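PDB 2FS2: acyl-coenzyme A thioesterase PaaI from Escherichia coli, which hydrolyses acyl-coenzyme A thioesters in the phenylacetate degradation pathway, with a preference for ring-hydroxylated phenylacetyl-CoA esters. Local coordinates for residues I115-Q118 with T122-L125; G55-L60 with I83-P88; I25-M30 with F65-N70. All coordinates share one frame; numbering follows the deposited sequence.

Interaction 1: residues I115-Q118 with T122-L125; sequences IVNQ and TVAL
The flat groups that meet are peptides: the carbonyl of Ile115 receives Val123 N from 24° out of its plane, at 2.7 Å from Ile115 O. The same oxygen takes a second, weak bond from Ala124 N at 3.4 Å. Thr122 adds softer contacts there, its CA lying 3.5 Å from Ile115 O and offering a C-H to it. In return Ile115 N gives a nearly straight bond to Ala124 O (2.9 Å, 177° at the hydrogen). Ile115 and Ala124 send their CB atoms to one face of the sheet, 4.4 Å apart, while Val116 and Thr122 look to the other. Ile115 CG2, anti to its own backbone N (chi1 of CG1 -53°), crosses toward Val123 CB at 4.1 Å. Val123 CG2, beside its backbone N, comes to 4.0 Å from Asn117 CB, while Asn117 OD1 turns to Lys121 N in the hairpin turn. Leu57 and Leu60 of helix 54-70 pack over the Val123 and Ile115 side. With Val123 and Ala124 both facing Ile115, the register slips by one residue: a classic beta bulge closing the hairpin of strands 108-116 and 122-132.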
ATOM      1  N   ILE B 115       7.580  -1.228  14.374  1.00 22.39           N
ATOM      2  CA  ILE B 115       8.831  -1.755  14.882  1.00 22.22           C
ATOM      3  C   ILE B 115       9.767  -0.608  15.361  1.00 23.49           C
ATOM      4  O   ILE B 115      10.032   0.321  14.622  1.00 22.43           O
ATOM      5  CB  ILE B 115       9.593  -2.700  13.833  1.00 23.43           C
ATOM      6  CG1 ILE B 115       8.712  -3.850  13.286  1.00 24.04           C
ATOM      7  CG2 ILE B 115      10.932  -3.274  14.442  1.00 17.07           C
ATOM      8  CD1 ILE B 115       9.452  -4.786  12.256  1.00 23.78           C
ATOM      9  N   VAL B 116      10.232  -0.730  16.596  1.00 20.79           N
ATOM     10  CA  VAL B 116      10.942   0.296  17.312  1.00 23.40           C
ATOM     11  C   VAL B 116      12.207  -0.365  17.824  1.00 22.42           C
ATOM     12  O   VAL B 116      12.166  -1.573  18.171  1.00 21.13           O
ATOM     13  CB  VAL B 116      10.033   0.778  18.476  1.00 25.04           C
ATOM     14  CG1 VAL B 116      10.763   1.494  19.498  1.00 27.33           C
ATOM     15  CG2 VAL B 116       8.867   1.748  17.927  1.00 23.25           C
ATOM     16  N   ASN B 117      13.335   0.364  17.805  1.00 22.18           N
ATOM     17  CA  ASN B 117      14.555  -0.202  18.339  1.00 21.35           C
ATOM     18  C   ASN B 117      14.775   0.172  19.785  1.00 21.34           C
ATOM     19  O   ASN B 117      13.906   0.792  20.426  1.00 19.81           O
ATOM     20  CB  ASN B 117      15.750   0.162  17.497  1.00 20.42           C
ATOM     21  CG  ASN B 117      16.133   1.627  17.661  1.00 23.03           C
ATOM     22  OD1 ASN B 117      15.695   2.325  18.584  1.00 23.44           O
ATOM     23  ND2 ASN B 117      16.926   2.096  16.759  1.00 26.68           N
ATOM     24  N   GLN B 118      15.930  -0.236  20.345  1.00 22.94           N
ATOM     25  CA  GLN B 118      16.152   0.013  21.763  1.00 25.72           C
ATOM     26  C   GLN B 118      16.324   1.556  22.050  1.00 27.62           C
ATOM     27  O   GLN B 118      16.118   2.025  23.171  1.00 30.54           O
ATOM     28  CB  GLN B 118      17.353  -0.832  22.297  1.00 26.59           C
ATOM     29  CG  GLN B 118      18.662  -0.218  21.735  1.00 27.21           C
ATOM     30  CD  GLN B 118      19.024  -0.756  20.374  1.00 31.32           C
ATOM     31  OE1 GLN B 118      18.205  -1.374  19.623  1.00 31.09           O
ATOM     32  NE2 GLN B 118      20.253  -0.530  20.016  1.00 35.70           N
ATOM     33  N   THR B 122      11.604   4.480  15.645  1.00 25.89           N
ATOM     34  CA  THR B 122      10.982   3.680  14.550  1.00 23.98           C
ATOM     35  C   THR B 122      11.819   3.168  13.435  1.00 22.39           C
ATOM     36  O   THR B 122      12.391   3.909  12.664  1.00 23.75           O
ATOM     37  CB  THR B 122       9.865   4.453  13.933  1.00 24.90           C
ATOM     38  OG1 THR B 122       9.170   5.095  15.018  1.00 26.55           O
ATOM     39  CG2 THR B 122       8.840   3.393  13.405  1.00 24.51           C
ATOM     40  N   VAL B 123      11.832   1.853  13.303  1.00 19.99           N
ATOM     41  CA  VAL B 123      12.501   1.206  12.254  1.00 19.05           C
ATOM     42  C   VAL B 123      11.602   1.012  11.027  1.00 20.30           C
ATOM     43  O   VAL B 123      12.095   1.095   9.878  1.00 20.91           O
ATOM     44  CB  VAL B 123      12.993  -0.125  12.815  1.00 22.32           C
ATOM     45  CG1 VAL B 123      13.356  -1.104  11.736  1.00 24.23           C
ATOM     46  CG2 VAL B 123      14.172   0.152  13.847  1.00 20.21           C
ATOM     47  N   ALA B 124      10.316   0.739  11.261  1.00 18.41           N
ATOM     48  CA  ALA B 124       9.440   0.305  10.204  1.00 19.71           C
ATOM     49  C   ALA B 124       7.960   0.368  10.682  1.00 18.98           C
ATOM     50  O   ALA B 124       7.665   0.254  11.912  1.00 18.98           O
ATOM     51  CB  ALA B 124       9.873  -1.115   9.741  1.00 16.52           C
ATOM     52  N   LEU B 125       7.055   0.542   9.716  1.00 18.57           N
ATOM     53  CA  LEU B 125       5.567   0.735   9.950  1.00 17.99           C
ATOM     54  C   LEU B 125       4.948  -0.217   8.971  1.00 17.52           C
ATOM     55  O   LEU B 125       5.442  -0.377   7.859  1.00 17.80           O
ATOM     56  CB  LEU B 125       5.104   2.190   9.645  1.00 19.69           C
ATOM     57  CG  LEU B 125       5.576   3.243  10.628  1.00 19.63           C
ATOM     58  CD1 LEU B 125       5.279   4.652  10.256  1.00 24.65           C
ATOM     59  CD2 LEU B 125       4.958   3.036  12.066  1.00 19.52           C
TER

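Interaction 2: residues G55-L60 with I83-P88; sequences GQLFSL and IDFLRP
Leu57 meets Phe85 where the central helix of the hot-dog fold, 54-70, lies against strand 76-85 of the sheet that wraps it. Leu57 CD1 sits at the rim of the phenyl ring, close to its plane, 3.7 Å from Phe85 CD2. Leu57 CB also reaches that edge, lying in the ring plane 4.0 Å from Phe85 CE2, and the two side chains run antiparallel alongside one another. The first torsion of Phe85 puts the ring there: CG is anti to the carbonyl carbon (chi1 -66°), which brings the ring back to the helix although CB does not start out that way. Beside this pair, Ile83 points at the helix and places CD1 4.2 Å from Phe58 CA, so that its tip rests on the helix backbone. Its CG1 also lies 3.8 Å above the Phe85 plane, nearer the rim than the centre, giving one face of the ring an aliphatic neighbour from its own strand.

Further out, Leu57 rests on Leu95 and Val123, and Phe58 on Phe126, which ties the helix to neighbouring strands. The third subunit closes the surroundings: its Phe58 ring meets Phe58 here with planes about 15° apart and also packs on Phe85, while Ile83 and Asp84 pair antiparallel with one of its strands, so the sheet continues across the interface. Within the helix, Ser59 folds its hydroxyl back one turn. Gly55 O thus accepts twice, from the backbone Ser59 N at 2.9 Å and from Ser59 OG at 2.6 Å, the hydroxyl oxygen tilted 20° from the carbonyl plane.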
ATOM      1  N   GLY B  55      13.488  -9.005   4.609  1.00 34.18           N
ATOM      2  CA  GLY B  55      12.728 -10.187   4.887  1.00 35.30           C
ATOM      3  C   GLY B  55      12.695 -10.557   6.342  1.00 34.68           C
ATOM      4  O   GLY B  55      11.693 -11.119   6.767  1.00 34.61           O
ATOM      5  N   GLN B  56      13.760 -10.241   7.087  1.00 33.45           N
ATOM      6  CA  GLN B  56      13.793 -10.516   8.540  1.00 33.36           C
ATOM      7  C   GLN B  56      12.932  -9.505   9.273  1.00 30.66           C
ATOM      8  O   GLN B  56      12.299  -9.853  10.253  1.00 29.87           O
ATOM      9  CB  GLN B  56      15.230 -10.456   9.119  1.00 35.05           C
ATOM     10  CG  GLN B  56      16.071 -11.804   9.061  1.00 38.96           C
ATOM     11  CD  GLN B  56      16.933 -11.969   7.742  1.00 45.17           C
ATOM     12  OE1 GLN B  56      16.601 -11.375   6.703  1.00 46.30           O
ATOM     13  NE2 GLN B  56      18.013 -12.809   7.798  1.00 47.05           N
ATOM     14  N   LEU B  57      13.009  -8.243   8.841  1.00 28.29           N
ATOM     15  CA  LEU B  57      12.162  -7.216   9.355  1.00 27.86           C
ATOM     16  C   LEU B  57      10.726  -7.517   8.996  1.00 27.71           C
ATOM     17  O   LEU B  57       9.900  -7.494   9.889  1.00 27.75           O
ATOM     18  CB  LEU B  57      12.496  -5.900   8.729  1.00 28.65           C
ATOM     19  CG  LEU B  57      13.611  -5.108   9.342  1.00 31.10           C
ATOM     20  CD1 LEU B  57      13.478  -3.649   8.885  1.00 29.14           C
ATOM     21  CD2 LEU B  57      13.561  -5.266  10.878  1.00 26.55           C
ATOM     22  N   PHE B  58      10.436  -7.829   7.714  1.00 27.01           N
ATOM     23  CA  PHE B  58       9.092  -8.219   7.313  1.00 25.82           C
ATOM     24  C   PHE B  58       8.640  -9.385   8.221  1.00 25.03           C
ATOM     25  O   PHE B  58       7.531  -9.418   8.691  1.00 25.13           O
ATOM     26  CB  PHE B  58       9.022  -8.620   5.817  1.00 24.16           C
ATOM     27  CG  PHE B  58       7.652  -9.133   5.392  1.00 25.10           C
ATOM     28  CD1 PHE B  58       6.702  -8.285   4.933  1.00 29.38           C
ATOM     29  CD2 PHE B  58       7.299 -10.453   5.543  1.00 26.53           C
ATOM     30  CE1 PHE B  58       5.408  -8.752   4.624  1.00 27.76           C
ATOM     31  CE2 PHE B  58       6.017 -10.922   5.230  1.00 28.18           C
ATOM     32  CZ  PHE B  58       5.094 -10.081   4.763  1.00 26.38           C
ATOM     33  N   SER B  59       9.519 -10.307   8.532  1.00 25.66           N
ATOM     34  CA  SER B  59       9.107 -11.504   9.283  1.00 26.65           C
ATOM     35  C   SER B  59       8.769 -11.211  10.707  1.00 27.07           C
ATOM     36  O   SER B  59       7.818 -11.833  11.280  1.00 28.78           O
ATOM     37  CB  SER B  59      10.183 -12.562   9.297  1.00 27.24           C
ATOM     38  OG  SER B  59      10.388 -12.981   7.973  1.00 30.69           O
ATOM     39  N   LEU B  60       9.468 -10.228  11.266  1.00 22.52           N
ATOM     40  CA  LEU B  60       9.157  -9.819  12.558  1.00 21.25           C
ATOM     41  C   LEU B  60       7.786  -9.145  12.606  1.00 20.73           C
ATOM     42  O   LEU B  60       7.042  -9.307  13.571  1.00 17.07           O
ATOM     43  CB  LEU B  60      10.250  -8.842  13.052  1.00 22.16           C
ATOM     44  CG  LEU B  60      10.047  -8.145  14.410  1.00 24.23           C
ATOM     45  CD1 LEU B  60       9.945  -9.190  15.575  1.00 22.25           C
ATOM     46  CD2 LEU B  60      11.247  -7.203  14.696  1.00 23.66           C
ATOM     47  N   ILE B  83       4.557  -2.165   3.921  1.00 22.79           N
ATOM     48  CA  ILE B  83       5.617  -1.888   4.866  1.00 24.36           C
ATOM     49  C   ILE B  83       6.357  -0.618   4.417  1.00 23.56           C
ATOM     50  O   ILE B  83       6.616  -0.493   3.266  1.00 24.23           O
ATOM     51  CB  ILE B  83       6.556  -3.217   5.155  1.00 24.95           C
ATOM     52  CG1 ILE B  83       7.757  -2.915   6.026  1.00 29.68           C
ATOM     53  CG2 ILE B  83       7.142  -3.900   3.889  1.00 30.20           C
ATOM     54  CD1 ILE B  83       8.167  -4.151   7.103  1.00 30.85           C
ATOM     55  N   ASP B  84       6.587   0.333   5.329  1.00 22.03           N
ATOM     56  CA  ASP B  84       7.568   1.390   5.171  1.00 23.75           C
ATOM     57  C   ASP B  84       8.862   1.146   6.008  1.00 23.29           C
ATOM     58  O   ASP B  84       8.775   1.046   7.221  1.00 26.65           O
ATOM     59  CB  ASP B  84       6.949   2.636   5.659  1.00 20.21           C
ATOM     60  CG  ASP B  84       5.849   3.097   4.741  1.00 36.35           C
ATOM     61  OD1 ASP B  84       6.197   3.803   3.734  1.00 37.59           O
ATOM     62  OD2 ASP B  84       4.585   2.716   4.912  1.00 44.20           O
ATOM     63  N   PHE B  85      10.028   1.073   5.372  1.00 23.52           N
ATOM     64  CA  PHE B  85      11.317   0.940   6.052  1.00 23.71           C
ATOM     65  C   PHE B  85      11.868   2.323   6.387  1.00 25.28           C
ATOM     66  O   PHE B  85      11.998   3.160   5.484  1.00 25.56           O
ATOM     67  CB  PHE B  85      12.254   0.191   5.118  1.00 24.97           C
ATOM     68  CG  PHE B  85      11.807  -1.309   4.874  1.00 25.13           C
ATOM     69  CD1 PHE B  85      11.288  -1.694   3.669  1.00 21.63           C
ATOM     70  CD2 PHE B  85      11.927  -2.273   5.874  1.00 26.54           C
ATOM     71  CE1 PHE B  85      10.972  -3.044   3.367  1.00 18.46           C
ATOM     72  CE2 PHE B  85      11.556  -3.625   5.639  1.00 23.45           C
ATOM     73  CZ  PHE B  85      11.099  -4.002   4.370  1.00 21.97           C
ATOM     74  N   LEU B  86      12.052   2.637   7.666  1.00 24.81           N
ATOM     75  CA  LEU B  86      12.471   4.003   8.030  1.00 27.29           C
ATOM     76  C   LEU B  86      13.948   4.165   8.498  1.00 26.98           C
ATOM     77  O   LEU B  86      14.558   5.209   8.323  1.00 27.97           O
ATOM     78  CB  LEU B  86      11.540   4.529   9.109  1.00 27.96           C
ATOM     79  CG  LEU B  86      10.022   4.372   8.800  1.00 28.68           C
ATOM     80  CD1 LEU B  86       9.218   4.590  10.083  1.00 26.75           C
ATOM     81  CD2 LEU B  86       9.599   5.362   7.731  1.00 29.40           C
ATOM     82  N   ARG B  87      14.457   3.171   9.173  1.00 26.93           N
ATOM     83  CA  ARG B  87      15.833   3.231   9.704  1.00 28.68           C
ATOM     84  C   ARG B  87      16.349   1.843   9.587  1.00 28.24           C
ATOM     85  O   ARG B  87      15.578   0.911   9.638  1.00 28.05           O
ATOM     86  CB  ARG B  87      15.911   3.586  11.190  1.00 26.69           C
ATOM     87  CG  ARG B  87      15.474   4.915  11.524  1.00 33.76           C
ATOM     88  CD  ARG B  87      15.749   5.327  12.983  1.00 37.42           C
ATOM     89  NE  ARG B  87      15.415   6.744  13.257  1.00 39.33           N
ATOM     90  CZ  ARG B  87      14.165   7.267  13.322  1.00 42.40           C
ATOM     91  NH1 ARG B  87      13.083   6.520  13.057  1.00 38.90           N
ATOM     92  NH2 ARG B  87      14.001   8.567  13.628  1.00 43.85           N
ATOM     93  N   PRO B  88      17.651   1.685   9.439  1.00 30.99           N
ATOM     94  CA  PRO B  88      18.225   0.350   9.425  1.00 31.29           C
ATOM     95  C   PRO B  88      18.128  -0.305  10.819  1.00 31.65           C
ATOM     96  O   PRO B  88      17.999   0.387  11.825  1.00 32.47           O
ATOM     97  CB  PRO B  88      19.678   0.609   8.995  1.00 33.40           C
ATOM     98  CG  PRO B  88      19.628   2.080   8.444  1.00 37.42           C
ATOM     99  CD  PRO B  88      18.649   2.773   9.325  1.00 32.00           C
TER

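Interaction 3: residues I25-M30 with F65-N70; sequences IDIISM and FAYACN
Tyr67 reaches from the helix toward strand 26-31, starting at CB, which lies 4.1 Å from the selenium of Met30, a selenomethionine. A chi1 of -74° sets the ring beside the backbone N and sends it toward Ile27. Ile27 lies over one face of the ring, with CG1 above it and CD1 above its rim, 3.8 Å from Tyr67 CE2 and 4.2 Å from Tyr67 CD2, and the two side chains cross at about a right angle. At the tip, OH is hydrogen-bonded to Asp17 OD2, which anchors the polar end of a buried ring. This is the later part of the central helix of the hot-dog fold, facing the first strand of the curved sheet, with Ala10 of the N-terminal helix 2-15 also touching Tyr67. Met30 comes from the same strand by another route: bent at chi2 (-59°) and chi3 (-50°), it folds its chain so that CE ends 3.7 Å from Tyr67 O, against helix backbone. Trp7 and Ala35 also touch Met30. One turn on, Asn70 ND2 returns to Ala66 O at 2.9 Å, and Asn70 OD1 takes the N-H of Ala76 at the start of strand 76-85.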
ATOM      1  N   ILE B  25      12.460 -14.822  17.962  1.00 29.23           N
ATOM      2  CA  ILE B  25      11.358 -13.958  18.366  1.00 30.37           C
ATOM      3  C   ILE B  25      10.770 -14.458  19.686  1.00 30.86           C
ATOM      4  O   ILE B  25      10.530 -15.652  19.841  1.00 32.66           O
ATOM      5  CB  ILE B  25      10.299 -13.826  17.184  1.00 28.85           C
ATOM      6  CG1 ILE B  25      11.025 -13.315  16.000  1.00 27.63           C
ATOM      7  CG2 ILE B  25       9.221 -12.830  17.459  1.00 28.52           C
ATOM      8  CD1 ILE B  25      10.218 -13.120  14.804  1.00 32.08           C
ATOM      9  N   ASP B  26      10.627 -13.551  20.642  1.00 29.66           N
ATOM     10  CA  ASP B  26       9.942 -13.822  21.852  1.00 29.41           C
ATOM     11  C   ASP B  26       8.629 -13.023  21.969  1.00 27.22           C
ATOM     12  O   ASP B  26       8.551 -11.873  21.525  1.00 26.25           O
ATOM     13  CB  ASP B  26      10.848 -13.423  22.975  1.00 30.72           C
ATOM     14  CG  ASP B  26      12.091 -14.315  23.053  1.00 40.78           C
ATOM     15  OD1 ASP B  26      11.911 -15.551  23.220  1.00 47.59           O
ATOM     16  OD2 ASP B  26      13.287 -13.869  22.949  1.00 49.12           O
ATOM     17  N   ILE B  27       7.590 -13.610  22.565  1.00 25.26           N
ATOM     18  CA  ILE B  27       6.414 -12.820  22.804  1.00 25.55           C
ATOM     19  C   ILE B  27       6.431 -12.288  24.176  1.00 24.50           C
ATOM     20  O   ILE B  27       6.600 -13.042  25.101  1.00 24.23           O
ATOM     21  CB  ILE B  27       5.138 -13.605  22.694  1.00 26.55           C
ATOM     22  CG1 ILE B  27       5.090 -14.304  21.383  1.00 28.54           C
ATOM     23  CG2 ILE B  27       3.957 -12.634  22.734  1.00 25.14           C
ATOM     24  CD1 ILE B  27       4.521 -15.687  21.614  1.00 31.73           C
ATOM     25  N   ILE B  28       6.177 -10.992  24.304  1.00 22.41           N
ATOM     26  CA  ILE B  28       6.223 -10.290  25.602  1.00 22.06           C
ATOM     27  C   ILE B  28       4.915  -9.660  26.002  1.00 21.28           C
ATOM     28  O   ILE B  28       4.739  -9.320  27.155  1.00 21.66           O
ATOM     29  CB  ILE B  28       7.401  -9.226  25.692  1.00 21.88           C
ATOM     30  CG1 ILE B  28       7.151  -8.037  24.764  1.00 21.89           C
ATOM     31  CG2 ILE B  28       8.727  -9.969  25.283  1.00 19.86           C
ATOM     32  CD1 ILE B  28       8.231  -6.811  25.000  1.00 22.05           C
ATOM     33  N   SER B  29       3.971  -9.504  25.095  1.00 19.71           N
ATOM     34  CA  SER B  29       2.731  -8.955  25.589  1.00 19.67           C
ATOM     35  C   SER B  29       1.559  -9.395  24.676  1.00 18.44           C
ATOM     36  O   SER B  29       1.754  -9.601  23.490  1.00 18.21           O
ATOM     37  CB  SER B  29       2.866  -7.442  25.772  1.00 19.44           C
ATOM     38  OG  SER B  29       1.574  -6.861  26.211  1.00 25.16           O
HETATM   39  N   MSE B  30       0.377  -9.564  25.233  1.00 19.19           N
HETATM   40  CA  MSE B  30      -0.768 -10.177  24.495  1.00 20.38           C
HETATM   41  C   MSE B  30      -2.067  -9.682  25.064  1.00 21.73           C
HETATM   42  O   MSE B  30      -2.292  -9.663  26.264  1.00 23.24           O
HETATM   43  CB  MSE B  30      -0.858 -11.734  24.592  1.00 21.84           C
HETATM   44  CG  MSE B  30       0.155 -12.544  23.884  1.00 22.59           C
HETATM   45 SE   MSE B  30       0.157 -12.157  21.858  1.00 40.61          SE
HETATM   46  CE  MSE B  30      -1.841 -12.324  21.400  1.00 21.33           C
ATOM     47  N   PHE B  65       1.906  -9.415  13.697  1.00 21.09           N
ATOM     48  CA  PHE B  65       0.614  -9.422  13.030  1.00 21.71           C
ATOM     49  C   PHE B  65      -0.212 -10.806  13.204  1.00 20.54           C
ATOM     50  O   PHE B  65      -1.410 -10.780  13.492  1.00 19.91           O
ATOM     51  CB  PHE B  65       0.926  -9.122  11.562  1.00 22.79           C
ATOM     52  CG  PHE B  65      -0.262  -9.152  10.667  1.00 21.20           C
ATOM     53  CD1 PHE B  65      -1.460  -8.626  11.060  1.00 26.17           C
ATOM     54  CD2 PHE B  65      -0.136  -9.583   9.379  1.00 28.99           C
ATOM     55  CE1 PHE B  65      -2.627  -8.677  10.186  1.00 26.20           C
ATOM     56  CE2 PHE B  65      -1.293  -9.562   8.485  1.00 32.98           C
ATOM     57  CZ  PHE B  65      -2.527  -9.157   8.950  1.00 24.35           C
ATOM     58  N   ALA B  66       0.420 -11.945  12.924  1.00 20.18           N
ATOM     59  CA  ALA B  66      -0.197 -13.264  13.077  1.00 22.00           C
ATOM     60  C   ALA B  66      -0.681 -13.395  14.524  1.00 22.88           C
ATOM     61  O   ALA B  66      -1.818 -13.839  14.752  1.00 23.54           O
ATOM     62  CB  ALA B  66       0.819 -14.471  12.683  1.00 18.76           C
ATOM     63  N   TYR B  67       0.116 -12.938  15.516  1.00 24.14           N
ATOM     64  CA  TYR B  67      -0.320 -13.105  16.908  1.00 23.10           C
ATOM     65  C   TYR B  67      -1.535 -12.255  17.234  1.00 22.35           C
ATOM     66  O   TYR B  67      -2.509 -12.745  17.802  1.00 20.82           O
ATOM     67  CB  TYR B  67       0.869 -12.918  17.917  1.00 23.51           C
ATOM     68  CG  TYR B  67       1.733 -14.160  17.833  1.00 26.08           C
ATOM     69  CD1 TYR B  67       2.603 -14.357  16.798  1.00 29.82           C
ATOM     70  CD2 TYR B  67       1.553 -15.204  18.724  1.00 35.98           C
ATOM     71  CE1 TYR B  67       3.342 -15.523  16.670  1.00 35.15           C
ATOM     72  CE2 TYR B  67       2.301 -16.391  18.642  1.00 38.73           C
ATOM     73  CZ  TYR B  67       3.211 -16.546  17.611  1.00 39.54           C
ATOM     74  OH  TYR B  67       3.913 -17.741  17.520  1.00 33.19           O
ATOM     75  N   ALA B  68      -1.492 -10.979  16.862  1.00 18.54           N
ATOM     76  CA  ALA B  68      -2.554 -10.093  17.163  1.00 20.61           C
ATOM     77  C   ALA B  68      -3.855 -10.576  16.445  1.00 21.59           C
ATOM     78  O   ALA B  68      -4.913 -10.573  17.054  1.00 22.67           O
ATOM     79  CB  ALA B  68      -2.182  -8.626  16.707  1.00 16.57           C
ATOM     80  N   CYS B  69      -3.783 -10.983  15.178  1.00 21.93           N
ATOM     81  CA  CYS B  69      -5.019 -11.305  14.506  1.00 25.20           C
ATOM     82  C   CYS B  69      -5.519 -12.744  14.755  1.00 27.40           C
ATOM     83  O   CYS B  69      -6.610 -13.133  14.260  1.00 25.53           O
ATOM     84  CB  CYS B  69      -4.937 -11.072  13.012  1.00 26.46           C
ATOM     85  SG  CYS B  69      -4.048 -12.238  12.013  1.00 32.84           S
ATOM     86  N   ASN B  70      -4.732 -13.514  15.494  1.00 26.45           N
ATOM     87  CA  ASN B  70      -5.160 -14.878  15.850  1.00 27.69           C
ATOM     88  C   ASN B  70      -5.539 -14.961  17.277  1.00 29.09           C
ATOM     89  O   ASN B  70      -6.018 -16.003  17.745  1.00 33.59           O
ATOM     90  CB  ASN B  70      -4.101 -15.913  15.463  1.00 24.57           C
ATOM     91  CG  ASN B  70      -4.207 -16.256  13.955  1.00 31.05           C
ATOM     92  OD1 ASN B  70      -5.092 -16.998  13.548  1.00 34.05           O
ATOM     93  ND2 ASN B  70      -3.349 -15.648  13.126  1.00 30.51           N
TER

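How the interactions relate
Interactions 1 and 2 adjoin, with centres 8 Å apart. Strands 122-132 and 76-85 are neighbours in one sheet, and Val123 O meets Leu86 N at 2.7 Å, while Thr122 O lies 2.7 Å from Arg87 NH1; both are probably hydrogen bonds. Interactions 2 and 3 share helix 54-70, one near its start and one at its end, with centres about 17 Å apart; Leu60 CD1 and Ile25 CD1 pack at 4.0 Å between them. Interaction 3 stays about 9 Å from interaction 1 at the nearest atoms. In related hot-dog thioesterases the active site lies between subunits near the start of this helix, so interaction 2 is probably closest to it.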